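Local coordinates for purine-binding protein BAB2_0673 (Brucella melitensis biovar Abortus, PDB 3S99) that binds adenine, probably also binds other purines such as guanine, and may be part of an ABC-type uptake system for them, at residues 38-43 and 240-245; 67-72 and 76-81; 131-136 and 163-168; 276-279 and 283-286; 288-293 and 299-304. All blocks are in the same frame, centred on the assembly; numbering follows the deposited sequence.

How the contacts relate
The chain folds into two lobes with adenine between them, as in periplasmic binding proteins of this family. Contact 1 bridges the lobes and holds W42 of the pocket. It touches contact 3 through W42 CZ3 and F132 CZ, 3.8 Å apart. It also meets contact 5, where P244 O and N292 ND2 are 3.1 Å apart, a probable hydrogen bond. Contacts 3 and 4 adjoin where the chain crosses between the lobes: R131 N lies 2.7 Å from W278 O. Contact 5 follows contact 4 in sequence. Contact 2 stands apart in the first lobe, its centre about 38 Å from that of contact 5. The V69 side chain is still about 11 Å from adenine.

Contact 1 of 5, residues 38-43 and 240-245; sequences GDFGWT and IKFAPD. With ADE (adenine), chain T.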
# COMPACT_ATOMS: atom_id res chain seq x y z
N GLY A 38 9.26 -0.51 -13.79
CA GLY A 38 8.27 -0.52 -14.85
C GLY A 38 6.84 -0.89 -14.47
O GLY A 38 5.96 -0.78 -15.31
N ASP A 39 6.59 -1.34 -13.23
CA ASP A 39 5.20 -1.58 -12.80
C ASP A 39 4.35 -0.29 -12.76
O ASP A 39 3.13 -0.35 -12.83
CB ASP A 39 5.10 -2.38 -11.48
CG ASP A 39 5.50 -1.60 -10.22
OD1 ASP A 39 5.84 -0.40 -10.26
OD2 ASP A 39 5.48 -2.25 -9.14
N PHE A 40 5.03 0.86 -12.70
CA PHE A 40 4.42 2.19 -12.58
C PHE A 40 3.42 2.27 -11.42
O PHE A 40 2.47 3.05 -11.47
CB PHE A 40 3.83 2.69 -13.91
CG PHE A 40 4.87 3.12 -14.88
CD1 PHE A 40 5.49 4.35 -14.75
CD2 PHE A 40 5.29 2.28 -15.89
CE1 PHE A 40 6.49 4.75 -15.64
CE2 PHE A 40 6.30 2.66 -16.79
CZ PHE A 40 6.90 3.90 -16.66
N GLY A 41 3.69 1.48 -10.38
CA GLY A 41 2.88 1.42 -9.15
C GLY A 41 3.80 1.27 -7.95
O GLY A 41 4.58 2.17 -7.65
N TRP A 42 3.71 0.11 -7.29
CA TRP A 42 4.38 -0.13 -6.01
C TRP A 42 5.88 -0.03 -6.10
O TRP A 42 6.49 0.70 -5.35
CB TRP A 42 4.03 -1.52 -5.50
CG TRP A 42 4.81 -1.93 -4.28
CD1 TRP A 42 5.97 -2.67 -4.23
CD2 TRP A 42 4.49 -1.57 -2.94
NE1 TRP A 42 6.36 -2.84 -2.91
CE2 TRP A 42 5.49 -2.15 -2.10
CE3 TRP A 42 3.44 -0.86 -2.36
CZ2 TRP A 42 5.46 -2.01 -0.70
CZ3 TRP A 42 3.44 -0.68 -0.96
CH2 TRP A 42 4.44 -1.26 -0.15
N THR A 43 6.50 -0.81 -6.99
CA THR A 43 7.97 -0.79 -7.04
C THR A 43 8.46 0.55 -7.61
O THR A 43 9.47 1.13 -7.16
CB THR A 43 8.52 -1.98 -7.82
OG1 THR A 43 8.40 -3.16 -6.99
CG2 THR A 43 10.01 -1.75 -8.19
N ILE A 240 -2.57 8.44 -13.13
CA ILE A 240 -3.41 9.25 -14.01
C ILE A 240 -2.99 9.14 -15.49
O ILE A 240 -3.86 9.04 -16.36
CB ILE A 240 -3.43 10.74 -13.57
CG1 ILE A 240 -4.49 11.56 -14.33
CG2 ILE A 240 -2.03 11.38 -13.73
CD1 ILE A 240 -5.93 11.27 -13.97
N LYS A 241 -1.67 9.13 -15.77
CA LYS A 241 -1.20 9.10 -17.17
C LYS A 241 -1.68 7.86 -17.92
O LYS A 241 -1.85 7.91 -19.13
CB LYS A 241 0.34 9.20 -17.27
N PHE A 242 -1.95 6.77 -17.19
CA PHE A 242 -2.46 5.53 -17.79
C PHE A 242 -3.99 5.47 -17.87
O PHE A 242 -4.55 4.51 -18.41
CB PHE A 242 -1.91 4.33 -17.00
CG PHE A 242 -0.43 4.25 -17.02
CD1 PHE A 242 0.23 3.61 -18.07
CD2 PHE A 242 0.33 4.84 -16.03
CE1 PHE A 242 1.60 3.54 -18.09
CE2 PHE A 242 1.69 4.77 -16.04
CZ PHE A 242 2.34 4.13 -17.07
N ALA A 243 -4.68 6.48 -17.33
CA ALA A 243 -6.14 6.47 -17.25
C ALA A 243 -6.61 7.91 -17.05
O ALA A 243 -7.23 8.21 -16.04
CB ALA A 243 -6.61 5.57 -16.09
N PRO A 244 -6.29 8.80 -18.01
CA PRO A 244 -6.42 10.24 -17.80
C PRO A 244 -7.84 10.70 -17.53
O PRO A 244 -8.03 11.62 -16.75
CB PRO A 244 -5.90 10.86 -19.13
CG PRO A 244 -5.33 9.76 -19.92
CD PRO A 244 -5.85 8.46 -19.37
N ASP A 245 -8.82 10.09 -18.17
CA ASP A 245 -10.19 10.47 -17.94
C ASP A 245 -10.95 9.50 -17.03
O ASP A 245 -12.13 9.70 -16.79
CB ASP A 245 -10.95 10.69 -19.27
CG ASP A 245 -11.00 9.45 -20.15
OD1 ASP A 245 -10.23 8.49 -19.93
OD2 ASP A 245 -11.81 9.44 -21.08
N9 ADE T . 4.45 -5.52 0.67
C8 ADE T . 3.48 -4.88 1.41
N7 ADE T . 2.56 -4.26 0.71
C5 ADE T . 3.00 -4.56 -0.59
C6 ADE T . 2.45 -4.20 -1.79
N6 ADE T . 1.35 -3.43 -1.74
N1 ADE T . 3.08 -4.62 -2.94
C2 ADE T . 4.18 -5.38 -2.83
N3 ADE T . 4.81 -5.79 -1.73
C4 ADE T . 4.14 -5.33 -0.65
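F40 and F242 mark the closest approach of the two backbones, with their CA atoms 9.3 Å apart. Only side chains bridge that distance. Segment 38-43 leaves a short 3-10 turn, passes F40 in the left-handed region and enters helix 42-57 after the N-cap residue G41. Segment 240-245 starts with a 3-10 turn and then runs on as loop.

The two phenyl rings meet obliquely, with planes at 51° and centroids 5.1 Å apart. This is neither a stack nor an edge-to-face pair. F242 leads with CZ, which comes 3.5 Å from F40 CG. It sits over one face of the F40 ring, displaced toward the rim. F242 CE2 also reaches F40 CB at 3.7 Å. CG of each phenylalanine is anti to its own carbonyl carbon (chi1 -74° for F40, -61° for F242), which carries both rings into the gap.

D39 fixes the turn behind F40. Its OD1 accepts from G41 N at 2.9 Å, closing an Asx turn, with the donor well above the carboxylate plane. OD2 uses its syn lone pair for T43 N at 2.8 Å. OD1 has a further donor in Y44 N.

W42 follows directly. Adenine lies over one face of its indole, with ADE C2 3.3 Å from W42 NE1. That NE1 bonds to T93 O, while S94 OG binds the adenine.

The contact is small, apolar and at the surface, without polar bonds between the segments. F40 belongs to one lobe and F242 to the other, so the pair probably helps the lobes meet in the closed, ligand-bound form.

Contact 2 of 5, residues 67-72 and 76-81; sequences ENVAEG and ERSIKR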
# COMPACT_ATOMS: atom_id res chain seq x y z
N GLU A 67 15.77 -6.13 -8.73
CA GLU A 67 14.34 -6.11 -8.93
C GLU A 67 13.80 -7.52 -9.16
O GLU A 67 14.56 -8.46 -9.42
CB GLU A 67 13.98 -5.16 -10.08
CG GLU A 67 14.64 -5.49 -11.39
CD GLU A 67 14.27 -4.52 -12.51
OE1 GLU A 67 13.40 -4.85 -13.33
OE2 GLU A 67 14.88 -3.44 -12.61
N ASN A 68 12.49 -7.67 -9.09
CA ASN A 68 11.82 -8.97 -9.29
C ASN A 68 12.44 -10.05 -8.40
O ASN A 68 12.64 -11.18 -8.83
CB ASN A 68 11.84 -9.38 -10.78
CG ASN A 68 10.91 -8.51 -11.64
OD1 ASN A 68 9.75 -8.34 -11.31
ND2 ASN A 68 11.44 -7.95 -12.74
N VAL A 69 12.79 -9.69 -7.17
CA VAL A 69 13.38 -10.62 -6.21
C VAL A 69 12.23 -11.34 -5.47
O VAL A 69 11.47 -10.70 -4.74
CB VAL A 69 14.27 -9.86 -5.20
CG1 VAL A 69 14.83 -10.80 -4.13
CG2 VAL A 69 15.41 -9.15 -5.90
N ALA A 70 12.10 -12.65 -5.69
CA ALA A 70 11.05 -13.45 -5.04
C ALA A 70 11.29 -13.59 -3.53
O ALA A 70 12.42 -13.47 -3.09
CB ALA A 70 10.98 -14.82 -5.67
N GLU A 71 10.23 -13.84 -2.77
CA GLU A 71 10.35 -14.17 -1.34
C GLU A 71 11.11 -15.48 -1.15
O GLU A 71 11.20 -16.30 -2.06
CB GLU A 71 8.98 -14.37 -0.67
CG GLU A 71 7.92 -13.36 -1.03
CD GLU A 71 6.55 -13.71 -0.47
OE1 GLU A 71 6.30 -14.88 -0.10
OE2 GLU A 71 5.71 -12.79 -0.38
N GLY A 72 11.66 -15.68 0.05
CA GLY A 72 12.30 -16.94 0.40
C GLY A 72 13.77 -16.96 -0.00
O GLY A 72 14.50 -16.02 0.33
N GLU A 76 16.75 -14.03 0.49
CA GLU A 76 17.95 -14.25 1.33
C GLU A 76 19.26 -14.03 0.57
O GLU A 76 20.12 -13.25 1.02
CB GLU A 76 17.93 -15.67 1.96
CG GLU A 76 16.74 -15.87 2.94
CD GLU A 76 16.55 -17.32 3.39
OE1 GLU A 76 17.50 -18.10 3.27
OE2 GLU A 76 15.46 -17.68 3.88
N ARG A 77 19.39 -14.66 -0.61
CA ARG A 77 20.64 -14.58 -1.39
C ARG A 77 20.83 -13.16 -1.90
O ARG A 77 21.92 -12.65 -1.87
CB ARG A 77 20.61 -15.53 -2.57
CG ARG A 77 21.93 -15.64 -3.40
CD ARG A 77 21.78 -16.50 -4.66
NE ARG A 77 20.61 -16.10 -5.42
CZ ARG A 77 19.51 -16.84 -5.62
NH1 ARG A 77 19.40 -18.10 -5.18
NH2 ARG A 77 18.51 -16.30 -6.32
N SER A 78 19.74 -12.52 -2.33
CA SER A 78 19.85 -11.19 -2.93
C SER A 78 20.20 -10.11 -1.88
O SER A 78 21.01 -9.22 -2.15
CB SER A 78 18.57 -10.84 -3.69
OG SER A 78 18.34 -11.73 -4.77
N ILE A 79 19.55 -10.16 -0.71
CA ILE A 79 19.90 -9.31 0.41
C ILE A 79 21.36 -9.54 0.87
O ILE A 79 22.11 -8.58 1.09
CB ILE A 79 18.92 -9.48 1.61
CG1 ILE A 79 17.48 -9.08 1.21
CG2 ILE A 79 19.33 -8.61 2.76
CD1 ILE A 79 16.41 -9.85 1.96
N LYS A 80 21.76 -10.80 1.00
CA LYS A 80 23.16 -11.12 1.38
C LYS A 80 24.16 -10.58 0.37
O LYS A 80 25.21 -10.01 0.75
CB LYS A 80 23.38 -12.64 1.57
N ARG A 81 23.86 -10.78 -0.93
CA ARG A 81 24.72 -10.28 -1.98
C ARG A 81 24.91 -8.76 -1.91
O ARG A 81 26.00 -8.28 -2.09
CB ARG A 81 24.16 -10.67 -3.35
CG ARG A 81 25.17 -10.52 -4.44
CD ARG A 81 24.66 -11.07 -5.74
NE ARG A 81 24.70 -12.52 -5.81
CZ ARG A 81 24.23 -13.22 -6.83
NH1 ARG A 81 23.64 -12.57 -7.85
NH2 ARG A 81 24.32 -14.54 -6.84
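G72 and E76 meet at the start of helix 73-84. G72 is the N-cap residue, and its carbonyl takes the first bond of the helix. E76 N donates to G72 O at 3.0 Å. The bond is nearly straight, at 175°, and the donor lies almost on the line of the C=O bond. G72 is the residue most buried by the contact. Its backbone angles would drive a CB against the carbonyl oxygen of E71, so the conformation suits a residue without a side chain.

The E76 side chain starts alongside the same carbonyl. Its CG is anti to the carbonyl carbon (chi1 -64°), which sets CG 3.4 Å from G72 O. Beyond CG the chain is extended. Its carboxylate leads toward K103, where OE1 has a long, weak ion pair.

V69 makes the second point of touch, at S78, two residues further along the helix. CG1 is anti to its backbone N (chi1 176°) and comes 3.7 Å from S78 OG and 3.8 Å from S78 CB. The other methyl, CG2, stays further off, 4.1 Å from OG. The S78 hydroxyl is hydrogen-bonded to D74 O, one turn back in its own helix. The valine methyl adds only van der Waals contact. D74 also ties down the incoming loop, since its OD2 accepts from A70 N.

The chemistry is mixed. One nearly straight backbone bond closes the first turn of the helix, and a valine methyl closes over a hydroxyl already satisfied. Together they fasten the loop after strand 61-66 to the first turns of the helix that follows it.

Contact 3 of 5, residues 131-136 and 163-168; sequences RFYEGR and VVQGIN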
# COMPACT_ATOMS: atom_id res chain seq x y z
N ARG A 131 -0.08 3.34 6.95
CA ARG A 131 -1.51 3.08 7.10
C ARG A 131 -2.24 3.28 5.76
O ARG A 131 -3.06 4.20 5.63
CB ARG A 131 -2.12 4.01 8.15
CG ARG A 131 -1.51 3.87 9.52
CD ARG A 131 -2.29 4.66 10.58
NE ARG A 131 -1.60 4.59 11.86
CZ ARG A 131 -1.77 3.64 12.78
NH1 ARG A 131 -2.65 2.67 12.62
NH2 ARG A 131 -1.04 3.67 13.91
N PHE A 132 -1.95 2.41 4.79
CA PHE A 132 -2.58 2.53 3.48
C PHE A 132 -4.12 2.55 3.56
O PHE A 132 -4.78 3.16 2.74
CB PHE A 132 -2.20 1.37 2.57
CG PHE A 132 -0.72 1.06 2.53
CD1 PHE A 132 0.16 1.88 1.84
CD2 PHE A 132 -0.21 -0.06 3.15
CE1 PHE A 132 1.49 1.58 1.79
CE2 PHE A 132 1.14 -0.37 3.07
CZ PHE A 132 1.99 0.47 2.40
N TYR A 133 -4.67 1.85 4.53
CA TYR A 133 -6.13 1.74 4.71
C TYR A 133 -6.79 3.10 4.96
O TYR A 133 -8.01 3.23 4.81
CB TYR A 133 -6.45 0.74 5.84
CG TYR A 133 -6.09 1.27 7.22
CD1 TYR A 133 -4.94 0.88 7.86
CD2 TYR A 133 -6.91 2.20 7.85
CE1 TYR A 133 -4.61 1.40 9.13
CE2 TYR A 133 -6.58 2.72 9.10
CZ TYR A 133 -5.44 2.30 9.72
OH TYR A 133 -5.14 2.85 10.93
N GLU A 134 -6.02 4.12 5.31
CA GLU A 134 -6.57 5.45 5.45
C GLU A 134 -6.99 5.99 4.10
O GLU A 134 -8.09 6.52 3.97
CB GLU A 134 -5.58 6.40 6.15
CG GLU A 134 -5.39 6.10 7.63
CD GLU A 134 -4.43 7.07 8.34
OE1 GLU A 134 -3.64 7.72 7.65
OE2 GLU A 134 -4.46 7.18 9.59
N GLY A 135 -6.16 5.77 3.07
CA GLY A 135 -6.49 6.11 1.69
C GLY A 135 -7.64 5.28 1.17
O GLY A 135 -8.45 5.77 0.40
N ARG A 136 -7.71 4.03 1.57
CA ARG A 136 -8.79 3.17 1.12
C ARG A 136 -10.15 3.73 1.56
O ARG A 136 -11.15 3.58 0.84
CB ARG A 136 -8.63 1.78 1.71
CG ARG A 136 -7.41 1.03 1.20
CD ARG A 136 -7.63 0.53 -0.19
NE ARG A 136 -6.47 -0.23 -0.65
CZ ARG A 136 -6.27 -0.66 -1.88
NH1 ARG A 136 -7.13 -0.41 -2.84
NH2 ARG A 136 -5.17 -1.36 -2.14
N VAL A 163 -3.81 -6.42 3.33
CA VAL A 163 -4.80 -6.44 2.26
C VAL A 163 -6.22 -6.53 2.83
O VAL A 163 -7.12 -5.83 2.33
CB VAL A 163 -4.51 -7.56 1.25
CG1 VAL A 163 -5.54 -7.55 0.13
CG2 VAL A 163 -3.08 -7.39 0.69
N VAL A 164 -6.40 -7.34 3.87
CA VAL A 164 -7.69 -7.45 4.54
C VAL A 164 -8.10 -6.09 5.14
O VAL A 164 -9.23 -5.67 5.00
CB VAL A 164 -7.73 -8.50 5.64
CG1 VAL A 164 -9.11 -8.54 6.26
CG2 VAL A 164 -7.36 -9.89 5.09
N GLN A 165 -7.17 -5.43 5.83
CA GLN A 165 -7.40 -4.06 6.28
C GLN A 165 -7.94 -3.16 5.16
O GLN A 165 -8.88 -2.40 5.37
CB GLN A 165 -6.11 -3.42 6.78
CG GLN A 165 -5.48 -4.01 8.06
CD GLN A 165 -4.05 -3.45 8.22
OE1 GLN A 165 -3.76 -2.37 7.68
NE2 GLN A 165 -3.16 -4.19 8.90
N GLY A 166 -7.32 -3.23 3.99
CA GLY A 166 -7.64 -2.34 2.87
C GLY A 166 -9.02 -2.58 2.30
O GLY A 166 -9.76 -1.63 2.03
N ILE A 167 -9.38 -3.85 2.18
CA ILE A 167 -10.70 -4.24 1.73
C ILE A 167 -11.74 -3.74 2.75
O ILE A 167 -12.75 -3.12 2.38
CB ILE A 167 -10.80 -5.76 1.54
CG1 ILE A 167 -9.91 -6.22 0.37
CG2 ILE A 167 -12.26 -6.20 1.32
CD1 ILE A 167 -9.73 -7.79 0.25
N ASN A 168 -11.47 -3.99 4.03
CA ASN A 168 -12.40 -3.61 5.09
C ASN A 168 -12.57 -2.12 5.17
O ASN A 168 -13.71 -1.64 5.27
CB ASN A 168 -11.96 -4.15 6.43
CG ASN A 168 -12.25 -5.63 6.59
OD1 ASN A 168 -13.19 -6.14 5.99
ND2 ASN A 168 -11.44 -6.31 7.40
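Y133 and R136 of helix 132-146 lie against Q165 and G166 of helix 161-175. The short axes are 8.3 Å apart at closest approach and cross at -23°, running nearly parallel.

V163 faces away and packs on W187. Q165 sends its OE1 to the Y133 ring, 3.5 Å from CD1. Ring and amide planes are almost perpendicular, at 81°. The Y133 ring occupies the crowded position between its backbone N and carbonyl carbon (chi1 71°). Its OH accepts from R131 NH1 at 3.0 Å. The other end of the Q165 amide, NE2, bonds to L340 O.

G166 follows, its CA 4.7 Å from that of Y133, the nearest pair of the two segments. R136 takes up the space beside it. R136 CB and CG each lie 3.6 Å from G166 O, and a bend at chi2 carries the guanidinium past G166 to Q214 O. The R136 side chain touches H215 of the pocket, about 7 Å from adenine. I167 turns away toward Y154 and W187, while N168 binds the backbone of F345 and V347.

The pair is buried. Helix 132-146 follows strand 125-130, next to edge strand 275-278 of the first sheet, whereas helix 161-175 packs on strands 151-156 and 182-187 of the second.

Contact 4 of 5, residues 276-279 and 283-286; sequences IWWG and GLVK
W278 meets L284 beside its indole ring. One face of that ring is taken by its own segment: I276 CD1 sits 3.8 Å above the plane, over the centre. L284 approaches the ring obliquely and touches the base of the side chain instead, with CD2 3.9 Å from W278 CB. I276 CD1 and L284 CD2 are 4.4 Å apart, so the three side chains form one apolar group. L284 CG is anti to its backbone N (chi1 -156°), which directs the branch toward W278. The second indole, W277, starts out away from segment 283-286. R131 makes a cation-pi contact with it, and W277 NE1 bonds to A130 O.

The backbone link centres on one oxygen, G279 O. L284 N donates to it at 3.0 Å, tilted 26° from the carbonyl plane. The bond runs from the O of one residue to the N of the fifth residue on, closing a six-residue pi-turn. G283 N at 3.1 Å and V285 N at 3.5 Å add two weak bonds to the same oxygen. Three successive N-H groups thus face one acceptor, but it is mainly the L284 bond that closes the loop. G279 N is held in turn by E282 OE1, from within that loop. G283 has a positive phi that suits glycine.

The turn joins two different sheets. Strand 275-278 forms the edge of the first, parallel to strand 125-130. Strand 285-287 forms the edge of the second, antiparallel to strand 247-253. L284 and V285 also pack on A130, so the passage between the lobes runs beside the end of strand 125-130.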
# COMPACT_ATOMS: atom_id res chain seq x y z
N ILE A 276 7.75 1.58 13.11
CA ILE A 276 6.81 2.69 12.93
C ILE A 276 5.66 2.30 12.01
O ILE A 276 5.81 1.50 11.07
CB ILE A 276 7.55 3.98 12.40
CG1 ILE A 276 8.25 3.75 11.05
CG2 ILE A 276 8.58 4.45 13.39
CD1 ILE A 276 7.49 4.25 9.88
N TRP A 277 4.49 2.85 12.30
CA TRP A 277 3.36 2.68 11.43
C TRP A 277 2.72 4.02 11.31
O TRP A 277 2.11 4.54 12.27
CB TRP A 277 2.39 1.64 12.00
CG TRP A 277 1.36 1.16 11.00
CD1 TRP A 277 1.36 1.37 9.65
CD2 TRP A 277 0.24 0.33 11.28
NE1 TRP A 277 0.28 0.73 9.07
CE2 TRP A 277 -0.42 0.07 10.05
CE3 TRP A 277 -0.28 -0.23 12.45
CZ2 TRP A 277 -1.57 -0.72 9.95
CZ3 TRP A 277 -1.45 -1.05 12.35
CH2 TRP A 277 -2.09 -1.24 11.10
N TRP A 278 2.91 4.64 10.14
CA TRP A 278 2.48 6.01 9.97
C TRP A 278 1.48 6.12 8.82
O TRP A 278 1.45 5.28 7.93
CB TRP A 278 3.67 6.91 9.68
CG TRP A 278 4.65 7.09 10.79
CD1 TRP A 278 4.47 6.81 12.13
CD2 TRP A 278 5.97 7.62 10.67
NE1 TRP A 278 5.61 7.11 12.83
CE2 TRP A 278 6.54 7.63 11.98
CE3 TRP A 278 6.73 8.09 9.60
CZ2 TRP A 278 7.85 8.07 12.22
CZ3 TRP A 278 8.03 8.56 9.85
CH2 TRP A 278 8.58 8.53 11.14
N GLY A 279 0.68 7.20 8.85
CA GLY A 279 -0.38 7.40 7.87
C GLY A 279 -0.38 8.80 7.31
O GLY A 279 0.69 9.38 7.04
N GLY A 283 2.40 11.96 7.09
CA GLY A 283 2.81 12.24 5.72
C GLY A 283 3.32 11.09 4.87
O GLY A 283 3.86 11.33 3.80
N LEU A 284 3.14 9.85 5.32
CA LEU A 284 3.68 8.71 4.64
C LEU A 284 2.70 8.25 3.54
O LEU A 284 3.09 7.64 2.57
CB LEU A 284 3.98 7.57 5.64
CG LEU A 284 5.05 6.53 5.27
CD1 LEU A 284 6.46 7.18 4.96
CD2 LEU A 284 5.16 5.47 6.40
N VAL A 285 1.43 8.57 3.73
CA VAL A 285 0.38 8.28 2.77
C VAL A 285 -0.36 9.58 2.43
O VAL A 285 -0.68 10.36 3.33
CB VAL A 285 -0.61 7.22 3.37
CG1 VAL A 285 -1.84 7.05 2.46
CG2 VAL A 285 0.13 5.90 3.55
N LYS A 286 -0.63 9.78 1.15
CA LYS A 286 -1.36 10.95 0.65
C LYS A 286 -2.30 10.51 -0.48
O LYS A 286 -2.01 9.53 -1.17
CB LYS A 286 -0.38 12.01 0.10

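Contact 5 of 5, residues 288-293 and 299-304; sequences APFTNM and KLAEET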
# COMPACT_ATOMS: atom_id res chain seq x y z
N ALA A 288 -3.72 11.12 -4.28
CA ALA A 288 -3.48 11.81 -5.54
C ALA A 288 -4.56 12.87 -5.77
O ALA A 288 -5.56 12.87 -5.06
CB ALA A 288 -3.47 10.82 -6.68
N PRO A 289 -4.36 13.80 -6.74
CA PRO A 289 -5.47 14.71 -6.98
C PRO A 289 -6.77 13.97 -7.29
O PRO A 289 -6.74 12.85 -7.80
CB PRO A 289 -5.00 15.55 -8.17
CG PRO A 289 -3.50 15.59 -8.01
CD PRO A 289 -3.15 14.20 -7.47
N PHE A 290 -7.87 14.62 -6.96
CA PHE A 290 -9.21 14.10 -7.17
C PHE A 290 -9.72 14.56 -8.54
O PHE A 290 -9.98 15.74 -8.75
CB PHE A 290 -10.12 14.60 -6.04
CG PHE A 290 -9.64 14.22 -4.67
CD1 PHE A 290 -9.50 12.89 -4.33
CD2 PHE A 290 -9.31 15.19 -3.72
CE1 PHE A 290 -9.05 12.52 -3.07
CE2 PHE A 290 -8.89 14.84 -2.46
CZ PHE A 290 -8.76 13.50 -2.12
N THR A 291 -9.85 13.61 -9.47
CA THR A 291 -10.12 13.92 -10.85
C THR A 291 -11.34 13.16 -11.34
O THR A 291 -11.75 12.17 -10.74
CB THR A 291 -8.92 13.53 -11.77
OG1 THR A 291 -8.53 12.18 -11.50
CG2 THR A 291 -7.70 14.49 -11.59
N ASN A 292 -11.93 13.63 -12.43
CA ASN A 292 -12.95 12.86 -13.13
C ASN A 292 -14.14 12.54 -12.25
O ASN A 292 -14.66 11.43 -12.30
CB ASN A 292 -12.34 11.56 -13.68
CG ASN A 292 -11.28 11.84 -14.70
OD1 ASN A 292 -11.54 12.49 -15.70
ND2 ASN A 292 -10.06 11.36 -14.46
N MET A 293 -14.57 13.52 -11.46
CA MET A 293 -15.68 13.35 -10.54
C MET A 293 -16.31 14.72 -10.33
O MET A 293 -15.65 15.72 -10.60
CB MET A 293 -15.18 12.75 -9.22
CG MET A 293 -14.40 13.72 -8.37
SD MET A 293 -13.74 13.12 -6.81
CE MET A 293 -12.51 11.96 -7.47
N LYS A 299 -14.96 17.76 -3.00
CA LYS A 299 -15.04 18.45 -1.73
C LYS A 299 -15.14 17.47 -0.57
O LYS A 299 -14.49 17.64 0.45
CB LYS A 299 -16.22 19.42 -1.72
CG LYS A 299 -16.42 20.13 -0.39
CD LYS A 299 -17.45 21.25 -0.44
CE LYS A 299 -18.06 21.43 0.95
NZ LYS A 299 -18.92 22.60 1.06
N LEU A 300 -15.92 16.41 -0.74
CA LEU A 300 -16.10 15.41 0.30
C LEU A 300 -14.86 14.56 0.47
O LEU A 300 -14.47 14.25 1.60
CB LEU A 300 -17.34 14.55 0.01
CG LEU A 300 -17.58 13.39 1.00
CD1 LEU A 300 -17.71 13.96 2.43
CD2 LEU A 300 -18.79 12.58 0.58
N ALA A 301 -14.20 14.21 -0.63
CA ALA A 301 -12.93 13.49 -0.55
C ALA A 301 -11.90 14.32 0.21
O ALA A 301 -11.21 13.79 1.08
CB ALA A 301 -12.41 13.16 -1.95
N GLU A 302 -11.79 15.60 -0.13
CA GLU A 302 -10.90 16.53 0.61
C GLU A 302 -11.20 16.58 2.10
O GLU A 302 -10.29 16.50 2.92
CB GLU A 302 -11.01 17.94 0.07
CG GLU A 302 -10.35 18.12 -1.29
CD GLU A 302 -10.78 19.39 -2.05
OE1 GLU A 302 -11.69 20.14 -1.60
OE2 GLU A 302 -10.19 19.63 -3.11
N GLU A 303 -12.48 16.73 2.43
CA GLU A 303 -12.92 16.77 3.81
C GLU A 303 -12.61 15.48 4.54
O GLU A 303 -12.21 15.49 5.68
CB GLU A 303 -14.42 17.06 3.88
CG GLU A 303 -14.76 18.51 3.58
CD GLU A 303 -16.24 18.78 3.40
OE1 GLU A 303 -17.07 17.84 3.30
OE2 GLU A 303 -16.58 19.97 3.32
N THR A 304 -12.77 14.36 3.87
CA THR A 304 -12.52 13.07 4.52
C THR A 304 -11.03 12.87 4.82
O THR A 304 -10.67 12.44 5.92
CB THR A 304 -13.04 11.97 3.64
OG1 THR A 304 -14.39 12.31 3.31
CG2 THR A 304 -12.96 10.62 4.35
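F290 and A301 form a CH-pi contact between a loop and the helix it leads into. The loop follows edge strand 285-287 of the mixed sheet and runs into helix 295-310. The site lies away from the adenine pocket.

A301 CB stands almost straight over the F290 ring, 3.6 Å from its centroid and 12° off the normal. All six ring carbons lie within about 4.1 Å of this methyl. The closest is CE1, at 3.6 Å. The opposite face of the ring looks to A288 O, 4.0 Å above the plane and toward the rim. F290 CG is anti to its carbonyl carbon (chi1 -57°), which swings the ring from the loop onto the helix.

E302 adds a second touch through its aliphatic part. Its CG lies 3.8 Å from F290 CE2. The carboxylate plane is turned 60° from the ring, and the chain extends onward beyond CG.

Within the helix, T304 OG1 donates to L300 O at 2.6 Å. T304 N reaches the same oxygen from the opposite face of the carbonyl, at 2.8 Å. L300 itself packs on V141 and K145 of helix 132-146.

On the sheet side, F290 touches T249, and N292 bonds to Q247. This is a strand-loop-helix connection in the second alpha/beta lobe of a type I periplasmic-binding-protein fold, with the ring set between strand 247-253 and helix 295-310.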